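Local coordinates for protein probable enoyl-CoA hydratase/isomerase (Mycobacterium abscessus, PDB 3SWX) that probably acts as an enoyl-CoA hydratase or isomerase of the crotonase superfamily, a family that works on acyl-CoA thioesters, at residues 11-15 with 59-63; 101-105 with 212-216. All coordinates share one frame; numbering follows the deposited sequence.

Contact 1 (11-15 with 59-63)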
# COMPACT_ATOMS: atom_id res chain seq x y z
N LEU B 11 14.27 -23.55 -20.50
CA LEU B 11 14.96 -22.48 -19.76
C LEU B 11 16.44 -22.42 -20.10
O LEU B 11 17.08 -23.46 -20.25
CB LEU B 11 14.84 -22.69 -18.26
CG LEU B 11 13.45 -22.96 -17.73
CD1 LEU B 11 13.55 -23.38 -16.26
CD2 LEU B 11 12.64 -21.71 -17.93
N ARG B 12 16.97 -21.21 -20.17
CA ARG B 12 18.38 -20.99 -20.29
C ARG B 12 18.91 -20.57 -18.92
O ARG B 12 18.54 -19.51 -18.40
CB ARG B 12 18.66 -19.89 -21.31
CG ARG B 12 20.14 -19.62 -21.51
CD ARG B 12 20.35 -18.30 -22.20
NE ARG B 12 21.76 -18.09 -22.50
CZ ARG B 12 22.25 -17.02 -23.12
NH1 ARG B 12 21.45 -16.04 -23.52
NH2 ARG B 12 23.55 -16.92 -23.34
N ILE B 13 19.76 -21.40 -18.34
CA ILE B 13 20.27 -21.15 -17.01
C ILE B 13 21.77 -20.88 -17.01
O ILE B 13 22.54 -21.60 -17.65
CB ILE B 13 19.91 -22.34 -16.07
CG1 ILE B 13 18.39 -22.32 -15.82
CG2 ILE B 13 20.71 -22.25 -14.77
CD1 ILE B 13 17.94 -22.90 -14.52
N ARG B 14 22.17 -19.84 -16.28
CA ARG B 14 23.57 -19.55 -16.07
C ARG B 14 23.76 -19.11 -14.64
O ARG B 14 22.78 -18.71 -13.98
CB ARG B 14 24.04 -18.42 -16.99
CG ARG B 14 23.91 -18.70 -18.48
CD ARG B 14 24.11 -17.44 -19.28
NE ARG B 14 22.87 -16.66 -19.40
CZ ARG B 14 22.79 -15.41 -19.85
NH1 ARG B 14 23.88 -14.74 -20.21
NH2 ARG B 14 21.62 -14.81 -19.93
N ARG B 15 25.01 -19.17 -14.18
CA ARG B 15 25.42 -18.67 -12.86
C ARG B 15 26.49 -17.61 -13.00
O ARG B 15 27.45 -17.78 -13.74
CB ARG B 15 26.06 -19.78 -12.04
CG ARG B 15 25.14 -20.77 -11.46
CD ARG B 15 25.86 -21.49 -10.34
NE ARG B 15 25.04 -22.57 -9.80
CZ ARG B 15 25.16 -23.06 -8.57
NH1 ARG B 15 26.06 -22.58 -7.71
NH2 ARG B 15 24.37 -24.05 -8.20
N LEU B 59 15.21 -13.51 -13.14
CA LEU B 59 14.36 -14.17 -14.12
C LEU B 59 13.98 -13.15 -15.20
O LEU B 59 13.54 -12.04 -14.89
CB LEU B 59 13.09 -14.71 -13.44
CG LEU B 59 12.02 -15.34 -14.35
CD1 LEU B 59 12.57 -16.55 -15.11
CD2 LEU B 59 10.82 -15.75 -13.49
N TYR B 60 14.22 -13.53 -16.45
CA TYR B 60 13.95 -12.69 -17.62
C TYR B 60 13.45 -13.63 -18.72
O TYR B 60 13.34 -14.85 -18.49
CB TYR B 60 15.22 -11.94 -18.07
CG TYR B 60 16.22 -12.85 -18.71
CD1 TYR B 60 17.00 -13.72 -17.94
CD2 TYR B 60 16.38 -12.88 -20.11
CE1 TYR B 60 17.88 -14.58 -18.53
CE2 TYR B 60 17.27 -13.73 -20.69
CZ TYR B 60 18.02 -14.58 -19.90
OH TYR B 60 18.91 -15.45 -20.49
N GLY B 61 13.13 -13.08 -19.88
CA GLY B 61 12.72 -13.88 -21.03
C GLY B 61 13.64 -13.66 -22.23
O GLY B 61 14.00 -12.53 -22.50
N GLU B 62 14.00 -14.73 -22.95
CA GLU B 62 14.75 -14.62 -24.22
C GLU B 62 13.82 -14.16 -25.34
O GLU B 62 12.61 -14.37 -25.28
CB GLU B 62 15.40 -15.96 -24.60
CG GLU B 62 16.60 -16.39 -23.71
CD GLU B 62 17.90 -15.66 -24.08
OE1 GLU B 62 18.10 -15.40 -25.28
OE2 GLU B 62 18.71 -15.35 -23.17
N GLY B 63 14.39 -13.53 -26.37
CA GLY B 63 13.63 -13.10 -27.53
C GLY B 63 12.85 -11.80 -27.39
O GLY B 63 13.16 -10.96 -26.52
O HOH W 1 20.30 -17.48 -18.27

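Contact 2 (101-105 with 212-216)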
# COMPACT_ATOMS: atom_id res chain seq x y z
N LEU B 101 9.45 -18.39 -1.76
CA LEU B 101 10.92 -18.41 -1.77
C LEU B 101 11.54 -17.75 -0.53
O LEU B 101 11.09 -16.68 -0.09
CB LEU B 101 11.47 -17.73 -3.02
CG LEU B 101 11.23 -18.47 -4.34
CD1 LEU B 101 11.74 -17.63 -5.52
CD2 LEU B 101 11.90 -19.87 -4.29
N SER B 102 12.59 -18.38 -0.01
CA SER B 102 13.30 -17.91 1.19
C SER B 102 14.37 -16.92 0.83
O SER B 102 14.94 -16.28 1.72
CB SER B 102 13.99 -19.08 1.90
OG SER B 102 13.04 -19.98 2.42
N LYS B 103 14.67 -16.82 -0.46
CA LYS B 103 15.74 -15.96 -0.94
C LYS B 103 15.23 -15.12 -2.10
O LYS B 103 14.18 -15.43 -2.69
CB LYS B 103 16.95 -16.80 -1.37
CG LYS B 103 17.51 -17.66 -0.27
CD LYS B 103 18.71 -18.41 -0.74
CE LYS B 103 18.37 -19.54 -1.69
NZ LYS B 103 19.58 -20.36 -1.96
N PRO B 104 15.98 -14.05 -2.42
CA PRO B 104 15.45 -13.03 -3.34
C PRO B 104 15.26 -13.49 -4.77
O PRO B 104 16.03 -14.31 -5.27
CB PRO B 104 16.49 -11.91 -3.24
CG PRO B 104 17.13 -12.10 -1.91
CD PRO B 104 17.21 -13.58 -1.76
N LEU B 105 14.19 -13.01 -5.40
CA LEU B 105 13.94 -13.17 -6.82
C LEU B 105 13.75 -11.79 -7.47
O LEU B 105 12.97 -10.96 -7.01
CB LEU B 105 12.71 -14.03 -7.06
CG LEU B 105 12.34 -14.30 -8.53
CD1 LEU B 105 13.39 -15.13 -9.32
CD2 LEU B 105 10.94 -14.97 -8.64
N VAL B 212 19.49 -11.05 4.88
CA VAL B 212 18.62 -10.94 3.71
C VAL B 212 17.42 -11.88 3.93
O VAL B 212 16.26 -11.50 3.76
CB VAL B 212 19.42 -11.26 2.39
CG1 VAL B 212 18.50 -11.38 1.17
CG2 VAL B 212 20.52 -10.19 2.15
N GLN B 213 17.71 -13.10 4.36
CA GLN B 213 16.68 -14.12 4.56
C GLN B 213 15.72 -13.72 5.66
O GLN B 213 14.50 -13.86 5.49
CB GLN B 213 17.30 -15.47 4.86
CG GLN B 213 17.95 -16.12 3.64
CD GLN B 213 18.65 -17.41 4.01
OE1 GLN B 213 18.25 -18.09 4.96
NE2 GLN B 213 19.68 -17.76 3.25
N ALA B 214 16.27 -13.19 6.75
CA ALA B 214 15.45 -12.70 7.86
C ALA B 214 14.53 -11.54 7.43
O ALA B 214 13.40 -11.45 7.86
CB ALA B 214 16.35 -12.28 9.06
N THR B 215 15.05 -10.64 6.60
CA THR B 215 14.26 -9.54 6.05
C THR B 215 13.01 -10.05 5.27
O THR B 215 11.87 -9.59 5.49
CB THR B 215 15.14 -8.65 5.13
OG1 THR B 215 16.26 -8.15 5.88
CG2 THR B 215 14.35 -7.48 4.61
N LEU B 216 13.22 -11.03 4.40
CA LEU B 216 12.16 -11.63 3.63
C LEU B 216 11.20 -12.38 4.54
O LEU B 216 10.00 -12.22 4.40
CB LEU B 216 12.72 -12.58 2.55
CG LEU B 216 13.36 -11.91 1.33
CD1 LEU B 216 14.01 -12.93 0.42
CD2 LEU B 216 12.32 -11.12 0.55
O HOH W 2 13.62 -15.85 4.10

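Contact 1 (11-15 with 59-63)
R12 reaches over to Y60 and E62 with an extended side chain. Its CB points at the 59-63 segment. CG stands anti to the backbone N (chi1 -179°), and the chain stays extended from there to NE. CD is the first atom to make contact: it lies 3.5 Å from E62 OE2 and 3.6 Å from Y60 OH. NE only passes by. At the tip, NH1 forms a salt bridge to E62 OE2 at 2.8 Å. The oxygen lies in the guanidinium plane, but the donor comes in from above the carboxylate plane. R14 CZ lies 3.7 Å above the R12 guanidinium plane, over its centre. R14 NH2 in turn donates to Y60 OH at 2.8 Å, a bent bond of 132°. Y60 OH donates a hydrogen bond to the anti lone pair of E62 OE2 at 2.7 Å. Water 1 joins R12 O to R14 NE. Strand 19-24 runs between the two strands in the sheet, so these long side chains span a neighbour. Two donors grip E62 OE2. E62 can balance at most one of the two arginine charges; it pairs with R12, and probably eases that of R14 only through space.

Contact 2 (101-105 with 212-216)
The flat K103-P104 peptide has L216 CD1 on one face. This methyl is 3.6 Å from K103 C and 3.6 Å from P104 N, well above the peptide plane. The other flat group is the Q213 amide. K103 CG and CD lie to one side of its plane, near the nitrogen, with K103 CG 4.1 Å from Q213 NE2. The two side chains run alongside each other in the same direction. K103 NZ goes on to the backbone oxygens of Y48 and L54. The puckered P104 ring is met on its CD-CG side. Its CG touches V212 CG1 at 3.4 Å, tighter than a usual carbon contact, and its CD lies 3.9 Å from L216 CD1. P104 and V212 cross at about a right angle. V212 CG1 gets to the ring because it is anti to the backbone N (chi1 171°).

S102 joins through its backbone. Its O lies 3.6 Å from Q213 CG. Water 2 donates to S102 O at 2.8 Å and to Q213 O at 2.6 Å, so it bridges two carbonyls that could not bond to each other. S102 OG is hydrogen-bonded to E49 OE2.

The loop segment leads into strand 105-109 of the main sheet, and the partner is one turn of helix 209-225. On the same turn, V212 also packs on L168 and L216 on W160 of a second subunit. This turn of the helix therefore touches both its own chain's loop and the second subunit. The contact is mostly apolar, with methyls set against a proline ring and a peptide face. Direct polar bonding plays no part across it; the water supplies the protons that its two acceptors need.

Contact 1 and contact 2 lie about 21 Å apart, centre to centre, and follow one another along the chain. They are joined through neighbouring strands of the six-stranded sheet. Strand 56-61 ends in contact 1, and strand 105-109 starts in contact 2 and runs parallel beside it. The two contacts meet where L59 CB packs 4.2 Å from L105 CD1. Contact 1 is a polar, partly exposed cluster, and one side of it is strand 11-16, an edge strand of the sheet within this chain. Contact 2 is buried and ties the sheet to helix 209-225, and its helix residues V212 and L216 also pack on a second subunit. Both contacts are structural packing within a probable crotonase-type fold.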